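Side-chain contacts in tryptophane-5-halogenase (Microbispora sp. ATCC PTA-5024, PDB 5UAO), which probably acts as a flavin-dependent halogenase that chlorinates a tryptophan of the lanthipeptide NAI-107 at position 5 of the indole ring during its biosynthesis: residues Ala142-Gln145 / Ala146-Thr150; Arg332-Glu335 / Ala336-Asn340; Ala302-Pro306 / Asp307-Ala311. All blocks are in the same frame, centred on the assembly; numbering follows the deposited sequence.

Contact 1: Ala142-Gln145 / Ala146-Thr150; sequences ATLQ and AMLMT
T143 and A146 meet where helix 144-151 starts: OG1 of T143 accepts the backbone N-H of A146 at 3.1 Å, with an angle of 155° at the hydrogen, the bond that marks an N-cap. A chi1 of 79° sets OG1 between the backbone N and the carbonyl carbon of T143, facing the first turn. The same hydroxyl is hydrogen-bonded to OD1 of D121, whose other oxygen holds the backbone N of Q145, so one carboxylate braces both the capping residue and the turn it caps. A valine in place of T143 would fill much of the same volume but would probably leave the A146 N-H and D121 without their shared hydroxyl partner. Behind the cap, M147 N bonds to T143 O at 3.3 Å, and L148 N reaches L144 O at 2.9 Å.

The side chain of M149 can be followed outward against Q145. Its CB lies 3.5 Å from Q145 O and its CG approaches the same oxygen to 3.2 Å; the chain then bends at chi3 (-89°), which brings the terminal CE back to 3.5 Å from Q145 O. The methionine thus curls round a carbonyl that already accepts M149 N. One turn round, CD1 of L148 packs obliquely on CG of L144 at 3.9 Å.

Q145 sends its amide elsewhere, donating from NE2 to P171 O. T143, Q145, A146 and M149 pack on strand 116-119, whereas L144 and M147 touch helix 485-501. The hydroxyl cap followed by successive i to i+4 backbone bonds is characteristic of a threonine N-cap opening an alpha-helix, here buried between a sheet strand and another helix.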
loop_
_atom_site.group_PDB
_atom_site.type_symbol
_atom_site.label_atom_id
_atom_site.label_comp_id
_atom_site.label_asym_id
_atom_site.label_seq_id
_atom_site.Cartn_x
_atom_site.Cartn_y
_atom_site.Cartn_z
ATOM N N ALA A 142 -11.360 -21.467 -12.554
ATOM C CA ALA A 142 -11.506 -20.163 -12.019
ATOM C C ALA A 142 -11.259 -19.054 -13.033
ATOM O O ALA A 142 -11.748 -17.936 -12.829
ATOM C CB ALA A 142 -10.612 -19.942 -10.834
ATOM N N THR A 143 -10.523 -19.345 -14.085
ATOM C CA THR A 143 -10.225 -18.369 -15.116
ATOM C C THR A 143 -10.055 -19.100 -16.460
ATOM O O THR A 143 -9.948 -20.325 -16.515
ATOM C CB THR A 143 -8.925 -17.547 -14.813
ATOM O OG1 THR A 143 -7.759 -18.309 -15.128
ATOM C CG2 THR A 143 -8.817 -17.026 -13.351
ATOM N N LEU A 144 -10.004 -18.317 -17.544
ATOM C CA LEU A 144 -9.749 -18.842 -18.885
ATOM C C LEU A 144 -8.346 -19.444 -18.978
ATOM O O LEU A 144 -8.216 -20.499 -19.523
ATOM C CB LEU A 144 -9.927 -17.720 -19.933
ATOM C CG LEU A 144 -9.704 -18.008 -21.447
ATOM C CD1 LEU A 144 -10.556 -19.150 -21.931
ATOM C CD2 LEU A 144 -9.941 -16.783 -22.344
ATOM N N GLN A 145 -7.309 -18.780 -18.419
ATOM C CA GLN A 145 -5.979 -19.326 -18.498
ATOM C C GLN A 145 -5.883 -20.626 -17.723
ATOM O O GLN A 145 -5.113 -21.540 -18.087
ATOM C CB GLN A 145 -4.931 -18.349 -17.986
ATOM C CG GLN A 145 -4.364 -17.408 -19.003
ATOM C CD GLN A 145 -3.236 -16.556 -18.424
ATOM O OE1 GLN A 145 -3.111 -16.385 -17.191
ATOM N NE2 GLN A 145 -2.441 -15.968 -19.317
ATOM N N ALA A 146 -6.669 -20.741 -16.656
ATOM C CA ALA A 146 -6.674 -22.021 -15.913
ATOM C C ALA A 146 -7.162 -23.128 -16.797
ATOM O O ALA A 146 -6.615 -24.235 -16.743
ATOM C CB ALA A 146 -7.494 -21.957 -14.650
ATOM N N MET A 147 -8.184 -22.847 -17.612
ATOM C CA MET A 147 -8.683 -23.841 -18.616
ATOM C C MET A 147 -7.701 -24.076 -19.794
ATOM O O MET A 147 -7.514 -25.183 -20.254
ATOM C CB MET A 147 -10.055 -23.443 -19.144
ATOM C CG MET A 147 -11.157 -23.415 -18.103
ATOM S SD MET A 147 -12.655 -22.664 -18.757
ATOM C CE MET A 147 -13.728 -22.749 -17.339
ATOM N N LEU A 148 -7.041 -23.034 -20.271
ATOM C CA LEU A 148 -5.981 -23.234 -21.271
ATOM C C LEU A 148 -4.864 -24.140 -20.742
ATOM O O LEU A 148 -4.453 -25.131 -21.379
ATOM C CB LEU A 148 -5.471 -21.871 -21.724
ATOM C CG LEU A 148 -6.464 -21.104 -22.616
ATOM C CD1 LEU A 148 -6.277 -19.605 -22.499
ATOM C CD2 LEU A 148 -6.185 -21.554 -24.059
ATOM N N MET A 149 -4.474 -23.906 -19.490
ATOM C CA MET A 149 -3.455 -24.785 -18.893
ATOM C C MET A 149 -3.858 -26.270 -18.795
ATOM O O MET A 149 -3.067 -27.161 -19.151
ATOM C CB MET A 149 -3.006 -24.233 -17.548
ATOM C CG MET A 149 -2.250 -22.912 -17.619
ATOM S SD MET A 149 -1.593 -22.475 -15.950
ATOM C CE MET A 149 -2.890 -21.662 -15.412
ATOM N N THR A 150 -5.051 -26.541 -18.297
ATOM C CA THR A 150 -5.510 -27.941 -18.262
ATOM C C THR A 150 -5.745 -28.569 -19.663
ATOM O O THR A 150 -5.662 -29.780 -19.815
ATOM C CB THR A 150 -6.737 -28.181 -17.363
ATOM O OG1 THR A 150 -7.838 -27.371 -17.801
ATOM C CG2 THR A 150 -6.386 -27.839 -15.905
#

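Contact 2: Arg332-Glu335 / Ala336-Asn340; sequences RHRE and AWRGN
The guanidinium of R338 meets the E335 carboxylate edge-on: OE1 of E335 lies in the guanidinium plane, 2.5 Å from NH1 of R338, in a short salt bridge. The two flat groups are nevertheless strongly twisted, their planes 66° apart, and NH1 comes to OE1 on its syn side, slightly out of the carboxylate plane. The N-H...O angle of 135° makes this a bent, one-armed bond, with OE2 of E335 further off, at 3.8 Å from NH1. R338 gets there with an extended chain, CG lying anti to the backbone N (chi1 -169°). Its NE faces a second anion, forming a salt bridge with D210, and two negative partners would be expected to favour its charge. NH2 of R334 stands 4.3 Å from NH1 of R338, beside the same acidic group.

These residues form the turn linking two sheets. R332 and H333 end strand 331-333 of a three-stranded antiparallel sheet, and W337 and R338 form the short outer strand of the mixed sheet whose strand 31-35 leads into what is probably a Rossmann-type dinucleotide-binding turn; the side chain of A336 is about 12 Å from the bound FAD.

Two further flat groups are pinned by nearby carbonyls. The indole of W337 has G339 O in its ring plane, bonded to NE1 at 2.9 Å, while F227 meets the ring with the two planes steeply inclined. NH1 of R332 donates to H333 O at 3.1 Å, and its NE forms a salt bridge with D395. From helix 383-406, OD1 of N387 accepts the backbone N-H groups of both A336 and W337.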
loop_
_atom_site.group_PDB
_atom_site.type_symbol
_atom_site.label_atom_id
_atom_site.label_comp_id
_atom_site.label_asym_id
_atom_site.label_seq_id
_atom_site.Cartn_x
_atom_site.Cartn_y
_atom_site.Cartn_z
ATOM N N ARG A 332 17.488 -12.246 3.013
ATOM C CA ARG A 332 17.853 -10.976 2.437
ATOM C C ARG A 332 18.855 -10.306 3.369
ATOM O O ARG A 332 18.922 -10.634 4.528
ATOM C CB ARG A 332 16.655 -10.077 2.225
ATOM C CG ARG A 332 15.925 -9.656 3.486
ATOM C CD ARG A 332 15.005 -8.473 3.186
ATOM N NE ARG A 332 14.185 -8.147 4.361
ATOM C CZ ARG A 332 14.591 -7.340 5.336
ATOM N NH1 ARG A 332 15.746 -6.670 5.260
ATOM N NH2 ARG A 332 13.806 -7.121 6.348
ATOM N N HIS A 333 19.620 -9.351 2.850
ATOM C CA HIS A 333 20.409 -8.462 3.670
ATOM C C HIS A 333 19.550 -7.346 4.253
ATOM O O HIS A 333 18.431 -7.112 3.806
ATOM C CB HIS A 333 21.559 -7.932 2.896
ATOM C CG HIS A 333 22.563 -8.983 2.570
ATOM N ND1 HIS A 333 22.405 -9.864 1.523
ATOM C CD2 HIS A 333 23.709 -9.321 3.183
ATOM C CE1 HIS A 333 23.438 -10.683 1.484
ATOM N NE2 HIS A 333 24.238 -10.378 2.491
ATOM N N ARG A 334 20.057 -6.728 5.320
ATOM C CA ARG A 334 19.325 -5.695 6.039
ATOM C C ARG A 334 19.052 -4.552 5.112
ATOM O O ARG A 334 17.975 -3.983 5.140
ATOM C CB ARG A 334 20.126 -5.221 7.260
ATOM C CG ARG A 334 19.357 -4.505 8.365
ATOM C CD ARG A 334 20.292 -4.166 9.517
ATOM N NE ARG A 334 21.545 -3.498 9.037
ATOM C CZ ARG A 334 22.681 -3.364 9.764
ATOM N NH1 ARG A 334 22.751 -3.813 11.021
ATOM N NH2 ARG A 334 23.749 -2.742 9.256
ATOM N N GLU A 335 20.018 -4.245 4.245
ATOM C CA GLU A 335 19.884 -3.119 3.357
ATOM C C GLU A 335 20.407 -3.531 2.002
ATOM O O GLU A 335 21.310 -4.387 1.905
ATOM C CB GLU A 335 20.747 -1.956 3.894
ATOM C CG GLU A 335 20.575 -1.623 5.385
ATOM C CD GLU A 335 21.333 -0.364 5.770
ATOM O OE1 GLU A 335 22.557 -0.465 5.896
ATOM O OE2 GLU A 335 20.700 0.732 5.862
ATOM N N ALA A 336 19.881 -2.908 0.971
ATOM C CA ALA A 336 20.384 -3.079 -0.379
ATOM C C ALA A 336 21.315 -1.974 -0.854
ATOM O O ALA A 336 22.128 -2.176 -1.790
ATOM C CB ALA A 336 19.206 -3.199 -1.357
ATOM N N TRP A 337 21.130 -0.769 -0.300
ATOM C CA TRP A 337 21.855 0.396 -0.741
ATOM C C TRP A 337 22.503 1.032 0.474
ATOM O O TRP A 337 21.821 1.366 1.465
ATOM C CB TRP A 337 20.913 1.377 -1.381
ATOM C CG TRP A 337 21.476 2.577 -2.042
ATOM C CD1 TRP A 337 22.704 3.183 -1.824
ATOM C CD2 TRP A 337 20.807 3.385 -3.004
ATOM N NE1 TRP A 337 22.852 4.233 -2.631
ATOM C CE2 TRP A 337 21.706 4.424 -3.360
ATOM C CE3 TRP A 337 19.542 3.312 -3.641
ATOM C CZ2 TRP A 337 21.395 5.397 -4.316
ATOM C CZ3 TRP A 337 19.192 4.293 -4.624
ATOM C CH2 TRP A 337 20.142 5.326 -4.957
ATOM N N ARG A 338 23.802 1.248 0.361
ATOM C CA ARG A 338 24.525 2.015 1.338
ATOM C C ARG A 338 25.638 2.847 0.687
ATOM O O ARG A 338 26.538 2.333 0.015
ATOM C CB ARG A 338 25.108 1.104 2.374
ATOM C CG ARG A 338 25.652 1.879 3.563
ATOM C CD ARG A 338 25.789 0.942 4.722
ATOM N NE ARG A 338 26.124 1.654 5.934
ATOM C CZ ARG A 338 25.385 1.648 7.024
ATOM N NH1 ARG A 338 24.268 0.935 7.093
ATOM N NH2 ARG A 338 25.788 2.351 8.071
ATOM N N GLY A 339 25.582 4.144 0.910
ATOM C CA GLY A 339 26.529 5.094 0.300
ATOM C C GLY A 339 26.511 4.952 -1.207
ATOM O O GLY A 339 25.497 5.124 -1.844
ATOM N N ASN A 340 27.668 4.616 -1.783
ATOM C CA ASN A 340 27.810 4.544 -3.218
ATOM C C ASN A 340 27.780 3.116 -3.733
ATOM O O ASN A 340 28.333 2.828 -4.798
ATOM C CB ASN A 340 29.108 5.292 -3.656
ATOM C CG ASN A 340 30.397 4.645 -3.181
ATOM O OD1 ASN A 340 30.453 3.863 -2.260
ATOM N ND2 ASN A 340 31.481 5.001 -3.844
#

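Contact 3: Ala302-Pro306 / Asp307-Ala311; sequences AAIDP and DDAAA
D305 caps the helix that starts at P306, its OD1 accepting the backbone N-H of D307 at 2.9 Å. The donor comes from above the carboxylate plane, 42° out of it, and the bond is bent to 133°. With CG anti to the backbone N (chi1 173°), the D305 carboxylate lies alongside that of D307, pointing the same way; OD1 of D305 and OD2 of D307 are only 3.5 Å apart, a proximity that the amides and dipole at this helix start may partly offset. D305 also accepts through its backbone, D305 O taking A309 N at 2.9 Å, and P306 O takes A310 N at the same length.

On another flank I304 crosses D308, with CG1 of I304 3.7 Å from D308 CB, while CD1 of I304 lies against the backbone N of A309 in van der Waals contact.

A water forms the next shell, accepting from D305 N at 2.8 Å and donating to OD2 of D308 at 2.6 Å. It relays the N-cap amide to the N3 side chain, the reciprocal half of a capping box; the other half differs, since D305 OD1 takes D307 N rather than D308 N.

Beyond these, I304 rests on A281 and F299. P306, the first residue of the helix, touches F299, L325 and R327, and A309 packs on Y297 and F299, seating the start of helix 306-316 against strands 293-299 and 324-327 of the seven-stranded mixed sheet.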
loop_
_atom_site.group_PDB
_atom_site.type_symbol
_atom_site.label_atom_id
_atom_site.label_comp_id
_atom_site.label_asym_id
_atom_site.label_seq_id
_atom_site.Cartn_x
_atom_site.Cartn_y
_atom_site.Cartn_z
ATOM N N ALA A 302 19.694 -31.252 4.413
ATOM C CA ALA A 302 19.602 -31.895 5.725
ATOM C C ALA A 302 18.755 -33.159 5.644
ATOM O O ALA A 302 18.903 -34.076 6.475
ATOM C CB ALA A 302 19.031 -30.909 6.729
ATOM N N ALA A 303 17.893 -33.231 4.624
ATOM C CA ALA A 303 16.895 -34.322 4.533
ATOM C C ALA A 303 17.301 -35.407 3.564
ATOM O O ALA A 303 16.837 -36.500 3.710
ATOM C CB ALA A 303 15.515 -33.785 4.153
ATOM N N ILE A 304 18.180 -35.125 2.603
ATOM C CA ILE A 304 18.534 -36.079 1.579
ATOM C C ILE A 304 19.906 -35.716 1.023
ATOM O O ILE A 304 20.204 -34.562 0.832
ATOM C CB ILE A 304 17.453 -36.103 0.423
ATOM C CG1 ILE A 304 17.734 -37.204 -0.608
ATOM C CG2 ILE A 304 17.370 -34.788 -0.326
ATOM C CD1 ILE A 304 16.516 -37.590 -1.461
ATOM N N ASP A 305 20.748 -36.710 0.774
ATOM C CA ASP A 305 22.050 -36.486 0.150
ATOM C C ASP A 305 21.821 -36.120 -1.343
ATOM O O ASP A 305 20.890 -36.663 -1.962
ATOM C CB ASP A 305 22.880 -37.793 0.299
ATOM C CG ASP A 305 24.222 -37.758 -0.470
ATOM O OD1 ASP A 305 24.274 -38.135 -1.692
ATOM O OD2 ASP A 305 25.231 -37.367 0.152
ATOM N N PRO A 306 22.686 -35.274 -1.940
ATOM C CA PRO A 306 22.503 -34.898 -3.324
ATOM C C PRO A 306 22.422 -36.042 -4.345
ATOM O O PRO A 306 21.643 -35.944 -5.301
ATOM C CB PRO A 306 23.724 -34.009 -3.619
ATOM C CG PRO A 306 24.096 -33.443 -2.341
ATOM C CD PRO A 306 23.775 -34.488 -1.328
ATOM N N ASP A 307 23.253 -37.068 -4.196
ATOM C CA ASP A 307 23.162 -38.257 -5.058
ATOM C C ASP A 307 21.829 -39.002 -4.905
ATOM O O ASP A 307 21.285 -39.499 -5.913
ATOM C CB ASP A 307 24.315 -39.256 -4.827
ATOM C CG ASP A 307 25.668 -38.666 -5.106
ATOM O OD1 ASP A 307 25.833 -38.046 -6.170
ATOM O OD2 ASP A 307 26.590 -38.851 -4.273
ATOM N N ASP A 308 21.313 -39.099 -3.693
ATOM C CA ASP A 308 19.990 -39.684 -3.491
ATOM C C ASP A 308 18.907 -38.784 -4.104
ATOM O O ASP A 308 17.946 -39.284 -4.666
ATOM C CB ASP A 308 19.731 -39.949 -2.036
ATOM C CG ASP A 308 20.637 -41.079 -1.462
ATOM O OD1 ASP A 308 21.235 -41.858 -2.258
ATOM O OD2 ASP A 308 20.691 -41.212 -0.218
ATOM N N ALA A 309 19.095 -37.473 -4.074
ATOM C CA ALA A 309 18.136 -36.554 -4.745
ATOM C C ALA A 309 18.138 -36.734 -6.236
ATOM O O ALA A 309 17.082 -36.854 -6.843
ATOM C CB ALA A 309 18.479 -35.107 -4.448
ATOM N N ALA A 310 19.326 -36.801 -6.821
ATOM C CA ALA A 310 19.450 -37.111 -8.231
ATOM C C ALA A 310 18.832 -38.467 -8.586
ATOM O O ALA A 310 18.115 -38.557 -9.597
ATOM C CB ALA A 310 20.880 -36.994 -8.692
ATOM N N ALA A 311 18.933 -39.463 -7.694
ATOM C CA ALA A 311 18.328 -40.778 -7.936
ATOM C C ALA A 311 16.798 -40.741 -7.902
ATOM O O ALA A 311 16.131 -41.419 -8.703
ATOM C CB ALA A 311 18.842 -41.847 -6.942
HETATM O O HOH W 1 19.947 -39.331 1.409
#

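Overall arrangement
Along the chain the order is contact 1, contact 3, contact 2, all within the part of the sequence shared by tryptophan halogenases. Their centres are well separated: contact 1 lies about 40 Å from contact 2 and about 35 Å from contact 3, and contacts 2 and 3 are also about 35 Å apart. Contacts 1 and 3, both helix starts, share the seven-stranded mixed sheet: the first packs on its outermost strand 116-119, the other on strands 293-299 and 324-327 toward its far side. Contact 2 instead joins the three-stranded sheet to the eight-stranded mixed sheet. The side chains of A336 in contact 2 and A309 in contact 3 lie about 12 and 13 Å from the bound FAD, so neither alanine touches the cofactor.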